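Local coordinates for MIX1 (Leishmania major, PDB 3HA4), which forms homodimers and probably acts as a membrane-anchored mitochondrial scaffold that mediates protein-protein interactions through a TPR-like helical fold, at residues 56-59 with 60-63; 67-70 with 71-75; 80-83 with 84-88; 94-97 with 98-101; 19-22 with 23-26. All blocks are in the same frame, centred on the assembly; numbering follows the deposited sequence. Where two conformers were deposited one is given.

Interaction 1 (56-59 with 60-63); sequences LMWE and QTKH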
# COMPACT_ATOMS: atom_id res chain seq x y z
N LEU A 56 -2.75 -13.59 -11.73
CA LEU A 56 -1.37 -13.78 -12.14
C LEU A 56 -0.44 -12.90 -11.30
O LEU A 56 0.63 -13.33 -10.87
CB LEU A 56 -1.23 -13.45 -13.63
CG LEU A 56 0.08 -13.55 -14.44
CD1 LEU A 56 0.58 -12.17 -14.86
CD2 LEU A 56 1.19 -14.37 -13.76
N MET A 57 -0.88 -11.67 -11.07
CA MET A 57 -0.11 -10.74 -10.27
C MET A 57 -0.02 -11.24 -8.82
O MET A 57 1.03 -11.12 -8.21
CB MET A 57 -0.68 -9.33 -10.36
CG MET A 57 -0.12 -8.55 -11.53
SD MET A 57 -0.61 -6.81 -11.51
CE MET A 57 -2.37 -6.95 -11.79
N TRP A 58 -1.11 -11.80 -8.31
CA TRP A 58 -1.15 -12.36 -6.97
C TRP A 58 -0.22 -13.57 -6.90
O TRP A 58 0.58 -13.70 -5.97
CB TRP A 58 -2.57 -12.76 -6.57
CG TRP A 58 -2.60 -13.54 -5.27
CD1 TRP A 58 -3.23 -14.72 -5.02
CD2 TRP A 58 -1.91 -13.19 -4.07
NE1 TRP A 58 -3.00 -15.12 -3.73
CE2 TRP A 58 -2.18 -14.20 -3.12
CE3 TRP A 58 -1.09 -12.12 -3.69
CZ2 TRP A 58 -1.68 -14.17 -1.83
CZ3 TRP A 58 -0.57 -12.09 -2.40
CH2 TRP A 58 -0.87 -13.11 -1.49
N GLU A 59 -0.35 -14.43 -7.90
CA GLU A 59 0.50 -15.61 -8.05
C GLU A 59 1.96 -15.24 -8.13
O GLU A 59 2.81 -15.91 -7.55
CB GLU A 59 0.09 -16.39 -9.30
CG GLU A 59 0.63 -17.79 -9.31
CD GLU A 59 0.41 -18.47 -7.97
OE1 GLU A 59 1.41 -18.88 -7.35
OE2 GLU A 59 -0.78 -18.55 -7.55
N GLN A 60 2.26 -14.16 -8.83
CA GLN A 60 3.64 -13.67 -8.87
C GLN A 60 4.13 -13.25 -7.49
O GLN A 60 5.31 -13.44 -7.18
CB GLN A 60 3.82 -12.54 -9.88
CG GLN A 60 3.53 -12.98 -11.31
CD GLN A 60 3.49 -11.83 -12.30
OE1 GLN A 60 3.03 -10.75 -11.98
NE2 GLN A 60 3.98 -12.07 -13.50
N THR A 61 3.26 -12.67 -6.66
CA THR A 61 3.75 -12.19 -5.38
C THR A 61 3.93 -13.34 -4.38
O THR A 61 4.92 -13.36 -3.66
CB THR A 61 2.96 -11.00 -4.79
OG1 THR A 61 2.08 -11.45 -3.76
CG2 THR A 61 2.18 -10.29 -5.86
N LYS A 62 3.02 -14.30 -4.36
CA LYS A 62 3.19 -15.47 -3.50
C LYS A 62 4.47 -16.20 -3.85
O LYS A 62 5.17 -16.73 -2.98
CB LYS A 62 2.04 -16.46 -3.69
CG LYS A 62 0.71 -16.00 -3.21
CD LYS A 62 -0.25 -17.18 -3.14
CE LYS A 62 -0.74 -17.57 -4.53
NZ LYS A 62 -1.93 -18.49 -4.47
N HIS A 63 4.78 -16.23 -5.14
CA HIS A 63 5.88 -17.04 -5.64
C HIS A 63 7.23 -16.35 -5.47
O HIS A 63 8.19 -16.94 -4.95
CB HIS A 63 5.65 -17.41 -7.11
CG HIS A 63 6.70 -18.30 -7.68
ND1 HIS A 63 7.75 -17.83 -8.44
CD2 HIS A 63 6.88 -19.64 -7.58
CE1 HIS A 63 8.53 -18.85 -8.79
NE2 HIS A 63 8.02 -19.95 -8.28
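Lys62 lies across the indole of Trp58, one turn back along helix 54-64, with its CG over one face of the ring and its chain roughly perpendicular to the Trp58 side chain. That CG stands 3.6 Å from the centroid of the six-membered ring, a CH-pi contact displaced toward the rim, and Lys62 CE comes within 3.4 Å of Trp58 NE1. A bend in the lysine at chi3 (-77°) then swings the ammonium group toward Glu59, three residues earlier. There Lys62 NZ and Glu59 OE2 form a salt bridge of 3.3 Å, which Glu59 reaches by a bend of its own at chi2. Glu100 of helix 94-109 is the stronger partner of this lysine and also accepts a hydrogen bond from Trp58 NE1, so the ammonium group is shared between two carboxylates. Gln60 leans back on the preceding turn: its CG packs 3.0 Å from Leu56 O, and its NE2 rests 3.6 Å from Leu56 CD2. Backbone bonds of the helix include Lys62 N to Trp58 O at 3.0 Å and Gln60 N to Leu56 O at 2.7 Å. These i to i+3 and i to i+4 pairs belong to one alpha helix of a TPR-like array, in which Met57 and Thr61 pack on Leu37 of helix 34-42 while Trp58 meets Met97 and Val101 of helix 94-109 and Leu75 of helix 70-81.

Interaction 2 (67-70 with 71-75); sequences ADWL and IPLEL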
# COMPACT_ATOMS: atom_id res chain seq x y z
N ALA A 67 7.30 -13.18 1.38
CA ALA A 67 7.56 -12.48 2.64
C ALA A 67 7.07 -11.04 2.66
O ALA A 67 7.12 -10.39 3.70
CB ALA A 67 9.03 -12.52 3.01
N ASP A 68 6.58 -10.54 1.52
CA ASP A 68 6.11 -9.16 1.44
C ASP A 68 4.72 -8.96 2.05
O ASP A 68 3.84 -9.82 1.93
CB ASP A 68 6.09 -8.68 -0.01
CG ASP A 68 5.69 -7.21 -0.13
OD1 ASP A 68 6.23 -6.39 0.65
OD2 ASP A 68 4.84 -6.89 -0.99
N TRP A 69 4.52 -7.80 2.69
CA TRP A 69 3.22 -7.47 3.29
C TRP A 69 2.54 -6.33 2.53
O TRP A 69 1.32 -6.19 2.56
CB TRP A 69 3.36 -7.10 4.78
CG TRP A 69 4.31 -5.98 4.98
CD1 TRP A 69 5.66 -6.08 5.10
CD2 TRP A 69 4.01 -4.58 5.00
NE1 TRP A 69 6.22 -4.82 5.21
CE2 TRP A 69 5.22 -3.89 5.15
CE3 TRP A 69 2.82 -3.85 4.92
CZ2 TRP A 69 5.28 -2.50 5.24
CZ3 TRP A 69 2.89 -2.48 4.99
CH2 TRP A 69 4.11 -1.82 5.15
N LEU A 70 3.35 -5.51 1.86
CA LEU A 70 2.85 -4.30 1.20
C LEU A 70 1.85 -4.62 0.10
O LEU A 70 0.75 -4.07 0.05
CB LEU A 70 4.01 -3.47 0.64
CG LEU A 70 3.67 -2.06 0.18
CD1 LEU A 70 2.66 -1.39 1.12
CD2 LEU A 70 4.92 -1.21 0.06
N ILE A 71 2.23 -5.53 -0.79
CA ILE A 71 1.34 -5.89 -1.87
C ILE A 71 0.07 -6.57 -1.35
O ILE A 71 -1.03 -6.22 -1.77
CB ILE A 71 2.08 -6.71 -2.95
CG1 ILE A 71 3.03 -5.78 -3.71
CG2 ILE A 71 1.08 -7.40 -3.89
CD1 ILE A 71 3.81 -6.43 -4.84
N PRO A 72 0.21 -7.52 -0.40
CA PRO A 72 -0.99 -8.11 0.22
C PRO A 72 -1.90 -7.08 0.89
O PRO A 72 -3.12 -7.22 0.84
CB PRO A 72 -0.41 -9.08 1.24
CG PRO A 72 0.89 -9.50 0.62
CD PRO A 72 1.43 -8.26 -0.03
N LEU A 73 -1.30 -6.07 1.51
CA LEU A 73 -2.07 -4.97 2.07
C LEU A 73 -2.88 -4.28 0.97
O LEU A 73 -4.08 -4.03 1.12
CB LEU A 73 -1.12 -3.98 2.75
CG LEU A 73 -1.73 -2.77 3.46
CD1 LEU A 73 -2.48 -3.21 4.69
CD2 LEU A 73 -0.65 -1.77 3.81
N GLU A 74 -2.23 -3.97 -0.15
CA GLU A 74 -2.89 -3.32 -1.28
C GLU A 74 -4.00 -4.19 -1.88
O GLU A 74 -5.11 -3.72 -2.14
CB GLU A 74 -1.86 -2.93 -2.32
CG GLU A 74 -2.21 -1.70 -3.11
CD GLU A 74 -2.38 -0.49 -2.21
OE1 GLU A 74 -1.37 0.16 -1.84
OE2 GLU A 74 -3.55 -0.20 -1.88
N LEU A 75 -3.70 -5.47 -2.09
CA LEU A 75 -4.71 -6.43 -2.52
C LEU A 75 -5.90 -6.51 -1.56
O LEU A 75 -7.05 -6.67 -2.00
CB LEU A 75 -4.07 -7.81 -2.71
CG LEU A 75 -3.64 -8.25 -4.10
CD1 LEU A 75 -3.78 -7.14 -5.12
CD2 LEU A 75 -2.23 -8.77 -4.05
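Asp68 caps the start of helix 70-81, its carboxylate reaching forward to the amides of Leu70 and Ile71. With CG anti to the backbone N (chi1 -176°), Asp68 OD2 accepts from Ile71 N at 2.9 Å in a nearly straight bond, the donor lying above the carboxylate plane; OD1 takes a weaker bond from Leu70 N at 3.2 Å. Trp34 of helix 34-42 also donates to OD2, so the buried carboxylate ties the helix start to a neighbouring helix. Among backbone bonds, Leu73 N joins Trp69 O at 2.8 Å and Glu74 N joins Leu70 O at 3.0 Å. Pro72 has no amide hydrogen, and a place in the first turn suits it, since no backbone bond is normally required of it there. Its CG sits 3.2 Å from Asp68 O, and Asp68 O accepts a hydrogen bond from Gln104 NE2. Of the apolar side chains, Trp69 and Leu73 pack on helix 123-137, while Leu70 and Leu73 also reach Trp69 and His38, respectively, of the second subunit. Within the chain, Trp69 and Leu73 point the same way side by side, and Leu73 CD2 meets the indole at its edge, 3.8 Å from Trp69 CZ3.

Interaction 3 (80-83 with 84-88); sequences KYSS and GKYLQ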
# COMPACT_ATOMS: atom_id res chain seq x y z
N LYS A 80 -11.41 -5.60 -0.28
CA LYS A 80 -12.31 -4.78 0.54
C LYS A 80 -13.28 -3.92 -0.28
O LYS A 80 -14.50 -4.02 -0.13
CB LYS A 80 -11.46 -3.85 1.40
CG LYS A 80 -12.11 -3.34 2.68
CD LYS A 80 -11.01 -2.86 3.64
CE LYS A 80 -11.57 -2.05 4.77
NZ LYS A 80 -10.47 -1.54 5.63
N TYR A 81 -12.74 -3.07 -1.14
CA TYR A 81 -13.54 -2.02 -1.76
C TYR A 81 -14.10 -2.32 -3.15
O TYR A 81 -14.94 -1.59 -3.64
CB TYR A 81 -12.77 -0.70 -1.76
CG TYR A 81 -12.42 -0.27 -0.36
CD1 TYR A 81 -13.41 -0.03 0.58
CD2 TYR A 81 -11.09 -0.14 0.03
CE1 TYR A 81 -13.09 0.35 1.86
CE2 TYR A 81 -10.76 0.25 1.31
CZ TYR A 81 -11.77 0.49 2.22
OH TYR A 81 -11.47 0.88 3.50
N SER A 82 -13.64 -3.40 -3.78
CA SER A 82 -14.21 -3.77 -5.06
C SER A 82 -15.55 -4.44 -4.81
O SER A 82 -15.80 -4.94 -3.71
CB SER A 82 -13.28 -4.70 -5.86
OG SER A 82 -12.13 -4.02 -6.35
N SER A 83 -16.40 -4.45 -5.82
CA SER A 83 -17.73 -5.03 -5.73
C SER A 83 -17.64 -6.52 -6.01
O SER A 83 -16.72 -6.98 -6.69
CB SER A 83 -18.64 -4.39 -6.78
OG SER A 83 -18.58 -5.12 -8.00
N GLY A 84 -18.61 -7.27 -5.50
CA GLY A 84 -18.69 -8.70 -5.77
C GLY A 84 -18.62 -9.06 -7.25
O GLY A 84 -17.90 -9.97 -7.64
N LYS A 85 -19.38 -8.34 -8.07
CA LYS A 85 -19.42 -8.64 -9.51
C LYS A 85 -18.06 -8.44 -10.16
O LYS A 85 -17.60 -9.27 -10.94
CB LYS A 85 -20.46 -7.78 -10.23
CG LYS A 85 -21.83 -8.40 -10.30
CD LYS A 85 -22.57 -8.25 -8.99
CE LYS A 85 -24.07 -8.33 -9.24
NZ LYS A 85 -24.49 -7.41 -10.33
N TYR A 86 -17.44 -7.30 -9.85
CA TYR A 86 -16.13 -6.96 -10.37
C TYR A 86 -15.14 -8.06 -10.04
O TYR A 86 -14.47 -8.57 -10.93
CB TYR A 86 -15.68 -5.62 -9.77
CG TYR A 86 -14.27 -5.21 -10.09
CD1 TYR A 86 -14.01 -4.26 -11.08
CD2 TYR A 86 -13.19 -5.72 -9.37
CE1 TYR A 86 -12.71 -3.85 -11.37
CE2 TYR A 86 -11.89 -5.33 -9.65
CZ TYR A 86 -11.65 -4.39 -10.65
OH TYR A 86 -10.36 -4.00 -10.91
N LEU A 87 -15.08 -8.44 -8.76
CA LEU A 87 -14.16 -9.50 -8.32
C LEU A 87 -14.44 -10.83 -9.02
O LEU A 87 -13.52 -11.47 -9.53
CB LEU A 87 -14.20 -9.68 -6.80
CG LEU A 87 -13.63 -8.52 -5.96
CD1 LEU A 87 -13.74 -8.84 -4.49
CD2 LEU A 87 -12.19 -8.21 -6.33
N GLN A 88 -15.70 -11.24 -9.05
CA GLN A 88 -16.08 -12.46 -9.76
C GLN A 88 -15.82 -12.43 -11.28
O GLN A 88 -15.62 -13.47 -11.89
CB GLN A 88 -17.53 -12.85 -9.45
CG GLN A 88 -17.66 -13.72 -8.21
CD GLN A 88 -18.77 -13.28 -7.29
OE1 GLN A 88 -18.67 -13.41 -6.06
NE2 GLN A 88 -19.84 -12.74 -7.86
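A serine N-cap, Ser83 bonded to Tyr86, opens helix 84-90 at the surface, just past the tight turn that follows helix 70-81. Ser82 is the first residue to depart from helical backbone angles, and Ser83 remains extended (psi 156°) before the chain coils again at Gly84. Ser83 OG accepts from Tyr86 N at 3.1 Å with an almost straight N-H (170°), a capping bond to an amide of the first helical turn. The hydroxyl can do this because it stands between the backbone N and the carbonyl carbon (chi1 90°), turned forward over the helix start. The carbonyl of the same serine then takes up the regular pattern, Leu87 N bonding to Ser83 O at 3.0 Å. Ser82 CB touches Leu87 CD2 at 3.7 Å, and Ser82 OG lies obliquely to the Tyr86 ring, 3.6 Å from its CE2, while bonding weakly back to Val78 O in the helix just ended. Tyr86 CB also lies 3.4 Å from Ser83 OG. Beyond the turn, Tyr86 makes a T-shaped stack with Tyr90 on its own helix and rests on Pro51, whereas at the end of helix 70-81 Lys80 bridges to Asp135 of helix 123-137 and Tyr81 packs on Glu46 of the second subunit.

Interaction 4 (94-97 with 98-101); sequences PDEM and RKEV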
# COMPACT_ATOMS: atom_id res chain seq x y z
N PRO A 94 -12.59 -15.85 -5.58
CA PRO A 94 -12.19 -14.69 -4.84
C PRO A 94 -12.01 -15.02 -3.41
O PRO A 94 -11.12 -14.48 -2.83
CB PRO A 94 -13.37 -13.78 -5.01
CG PRO A 94 -13.89 -14.14 -6.24
CD PRO A 94 -13.74 -15.55 -6.41
N ASP A 95 -12.83 -15.87 -2.84
CA ASP A 95 -12.69 -16.20 -1.45
C ASP A 95 -11.49 -17.04 -1.24
O ASP A 95 -10.94 -17.06 -0.20
CB ASP A 95 -13.93 -16.88 -0.91
CG ASP A 95 -14.08 -16.70 0.58
OD1 ASP A 95 -14.40 -15.60 1.01
OD2 ASP A 95 -13.89 -17.67 1.30
N GLU A 96 -11.02 -17.72 -2.24
CA GLU A 96 -9.80 -18.45 -2.08
C GLU A 96 -8.59 -17.56 -2.12
O GLU A 96 -7.64 -17.81 -1.45
CB GLU A 96 -9.68 -19.54 -3.12
CG GLU A 96 -8.78 -20.69 -2.73
CD GLU A 96 -9.04 -21.24 -1.33
OE1 GLU A 96 -10.20 -21.49 -0.97
OE2 GLU A 96 -8.06 -21.41 -0.59
N MET A 97 -8.65 -16.51 -2.90
CA MET A 97 -7.60 -15.52 -2.96
C MET A 97 -7.48 -14.78 -1.66
O MET A 97 -6.42 -14.48 -1.25
CB MET A 97 -7.87 -14.53 -4.08
CG MET A 97 -6.75 -13.58 -4.31
SD MET A 97 -7.09 -12.30 -5.42
CE MET A 97 -5.79 -11.22 -5.03
N ARG A 98 -8.60 -14.50 -1.05
CA ARG A 98 -8.72 -13.87 0.22
C ARG A 98 -7.98 -14.63 1.28
O ARG A 98 -7.28 -14.08 2.09
CB ARG A 98 -10.19 -13.86 0.53
CG ARG A 98 -10.64 -13.13 1.72
CD ARG A 98 -11.91 -13.71 2.23
NE ARG A 98 -11.71 -14.06 3.61
CZ ARG A 98 -11.95 -15.23 4.14
NH1 ARG A 98 -12.44 -16.19 3.42
NH2 ARG A 98 -11.70 -15.43 5.41
N LYS A 99 -8.15 -15.93 1.23
CA LYS A 99 -7.56 -16.84 2.16
C LYS A 99 -6.09 -16.94 1.99
O LYS A 99 -5.41 -17.16 2.93
CB LYS A 99 -8.18 -18.20 1.99
CG LYS A 99 -9.48 -18.30 2.65
CD LYS A 99 -10.06 -19.65 2.52
CE LYS A 99 -11.49 -19.64 2.94
NZ LYS A 99 -12.09 -20.97 2.98
N GLU A 100 -5.61 -16.78 0.77
CA GLU A 100 -4.18 -16.81 0.50
C GLU A 100 -3.50 -15.52 0.91
O GLU A 100 -2.42 -15.55 1.49
CB GLU A 100 -3.93 -17.10 -0.97
CG GLU A 100 -4.45 -18.45 -1.39
CD GLU A 100 -4.39 -18.65 -2.89
OE1 GLU A 100 -4.27 -17.65 -3.63
OE2 GLU A 100 -4.46 -19.82 -3.32
N VAL A 101 -4.12 -14.38 0.60
CA VAL A 101 -3.59 -13.10 1.04
C VAL A 101 -3.53 -13.06 2.57
O VAL A 101 -2.53 -12.63 3.16
CB VAL A 101 -4.43 -11.92 0.52
CG1 VAL A 101 -3.85 -10.60 0.99
CG2 VAL A 101 -4.49 -11.96 -0.99
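Asp95 and Arg98 both carry CG anti to the backbone N (chi1 -155° and -173°), and a bend at chi3 of the arginine folds its guanidinium back beside the carboxylate, giving an i to i+3 salt bridge in the first turns of helix 94-109. Arg98 NH1 lies 3.0 Å from Asp95 OD2, which meets the guanidinium at its edge and in its plane; a weak hydrogen bond of 3.2 Å runs from the same NH1 to Asp95 OD1. NH1 alone of the guanidinium nitrogens bonds Asp95, the two planes standing 36° apart. Both residues are buried. Arg98 NE donates to Leu136 O near the end of helix 123-137, and Leu141 N, in the segment beyond it, donates to Asp95 OD1. The pair thus lies where the start of helix 94-109 meets that helix end and the segment after it. Lys99 stays looser, its NZ 4.1 Å from Asp95 OD2, beyond salt-bridge range. Backbone bonds keep the helix regular, Arg98 N to Pro94 O at 3.1 Å and Val101 N to Met97 O at 3.0 Å. Met97 and Val101 turn toward helices 54-64 and 70-81, where they touch each other lightly, Met97 CE standing 4.3 Å from Val101 CG2.

Interaction 5 (19-22 with 23-26); sequences LEAQ and RQRH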
# COMPACT_ATOMS: atom_id res chain seq x y z
N LEU A 19 16.75 -21.23 1.42
CA LEU A 19 17.56 -20.18 0.92
C LEU A 19 17.99 -20.62 -0.47
O LEU A 19 18.57 -19.85 -1.20
CB LEU A 19 18.76 -20.00 1.84
CG LEU A 19 19.09 -18.60 2.28
CD1 LEU A 19 18.30 -18.23 3.47
CD2 LEU A 19 20.55 -18.52 2.60
N GLU A 20 17.71 -21.86 -0.84
CA GLU A 20 17.94 -22.28 -2.22
C GLU A 20 16.80 -21.86 -3.08
O GLU A 20 17.01 -21.17 -4.02
CB GLU A 20 18.10 -23.80 -2.35
CG GLU A 20 19.49 -24.30 -2.50
CD GLU A 20 20.33 -23.51 -3.44
OE1 GLU A 20 19.82 -23.04 -4.46
OE2 GLU A 20 21.54 -23.40 -3.19
N ALA A 21 15.60 -22.28 -2.73
CA ALA A 21 14.46 -21.98 -3.54
C ALA A 21 14.37 -20.52 -3.79
O ALA A 21 13.81 -20.10 -4.75
CB ALA A 21 13.23 -22.46 -2.87
N GLN A 22 14.95 -19.73 -2.92
CA GLN A 22 14.85 -18.30 -3.02
C GLN A 22 15.84 -17.72 -3.97
O GLN A 22 15.59 -16.73 -4.58
CB GLN A 22 15.05 -17.67 -1.67
CG GLN A 22 13.97 -17.99 -0.72
CD GLN A 22 14.10 -17.28 0.60
OE1 GLN A 22 13.44 -17.62 1.56
NE2 GLN A 22 14.94 -16.29 0.64
N ARG A 23 16.99 -18.36 -4.06
CA ARG A 23 18.02 -17.93 -4.97
C ARG A 23 17.59 -18.30 -6.35
O ARG A 23 17.87 -17.60 -7.27
CB ARG A 23 19.34 -18.59 -4.60
CG ARG A 23 20.54 -18.01 -5.27
CD ARG A 23 21.71 -18.98 -5.28
NE ARG A 23 21.74 -19.84 -6.46
CZ ARG A 23 21.36 -21.11 -6.45
NH1 ARG A 23 20.95 -21.66 -5.33
NH2 ARG A 23 21.39 -21.81 -7.55
N GLN A 24 16.88 -19.40 -6.50
CA GLN A 24 16.39 -19.79 -7.80
C GLN A 24 15.34 -18.90 -8.38
O GLN A 24 15.42 -18.56 -9.50
CB GLN A 24 15.80 -21.18 -7.78
CG GLN A 24 16.71 -22.27 -7.43
CD GLN A 24 15.97 -23.50 -7.15
OE1 GLN A 24 15.82 -23.89 -6.03
NE2 GLN A 24 15.47 -24.10 -8.16
N ARG A 25 14.35 -18.53 -7.59
CA ARG A 25 13.27 -17.69 -8.05
C ARG A 25 13.73 -16.28 -8.24
O ARG A 25 13.24 -15.54 -9.03
CB ARG A 25 12.13 -17.74 -7.07
CG ARG A 25 11.68 -19.09 -6.77
CD ARG A 25 10.60 -19.11 -5.77
NE ARG A 25 10.06 -20.45 -5.70
CZ ARG A 25 8.96 -20.80 -5.06
NH1 ARG A 25 8.25 -19.92 -4.40
NH2 ARG A 25 8.55 -22.04 -5.10
N HIS A 26 14.71 -15.92 -7.49
CA HIS A 26 15.21 -14.62 -7.60
C HIS A 26 16.01 -14.49 -8.87
O HIS A 26 16.03 -13.48 -9.50
CB HIS A 26 16.01 -14.32 -6.37
CG HIS A 26 16.70 -13.02 -6.43
ND1 HIS A 26 18.00 -12.90 -6.84
CD2 HIS A 26 16.27 -11.77 -6.17
CE1 HIS A 26 18.34 -11.63 -6.82
NE2 HIS A 26 17.31 -10.93 -6.42
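Glu20 receives two backbone donors on its carbonyl: Gln24 N at 3.0 Å from Glu20 O, with an N-H angle of 160°, and Arg23 N in a weak, bent bond to the same oxygen. The next two steps continue the i to i+4 pattern, Arg25 N to Ala21 O at 3.3 Å and His26 N to Gln22 O at 3.1 Å. The side chains of Glu20 and Arg23 also pair, running side by side in the same direction with the arginine bent at chi3, and Glu20 OE1 reaches Arg23 NH1 as a salt bridge. The modelled separation is implausibly short and the arginine has two conformers, so its exact geometry is doubtful. All of this lies on helix 19-27, a short alpha helix at the N-terminal end of the TPR-like fold, held together here by i to i+3 and i to i+4 contacts on a largely exposed surface. Outward from the bonds, Arg25 lays its methylenes along the preceding turn, with CG 3.1 Å from Ala21 O. From there the chain extends straight to NE, and NH1 donates to the carbonyl oxygen of His63, tying this helix to the end of helix 54-64. Gln24 also folds back, its OE1 3.4 Å from Ala21 CA, and His26 CB closes on Gln22 O at 3.0 Å.

Along the chain the order is interaction 5, then 1, 2, 3 and 4, each within a helix, at its start or, for interaction 3, at the turn between two. Interactions 1, 2 and 4, with centres 11 to 13 Å apart, touch one another where helices 54-64, 70-81 and 94-109 pack together; Trp58 meets both others. Interaction 3 follows interaction 2 at the far end of helix 70-81 and lightly touches interaction 4 through Pro94. Interaction 5 lies opposite interaction 3 across the chain's centre, about 34 Å between centres, and on the same side as interaction 1, the only one it touches. Interactions 2 and 3 both reach the second subunit, consistent with a homodimeric scaffold.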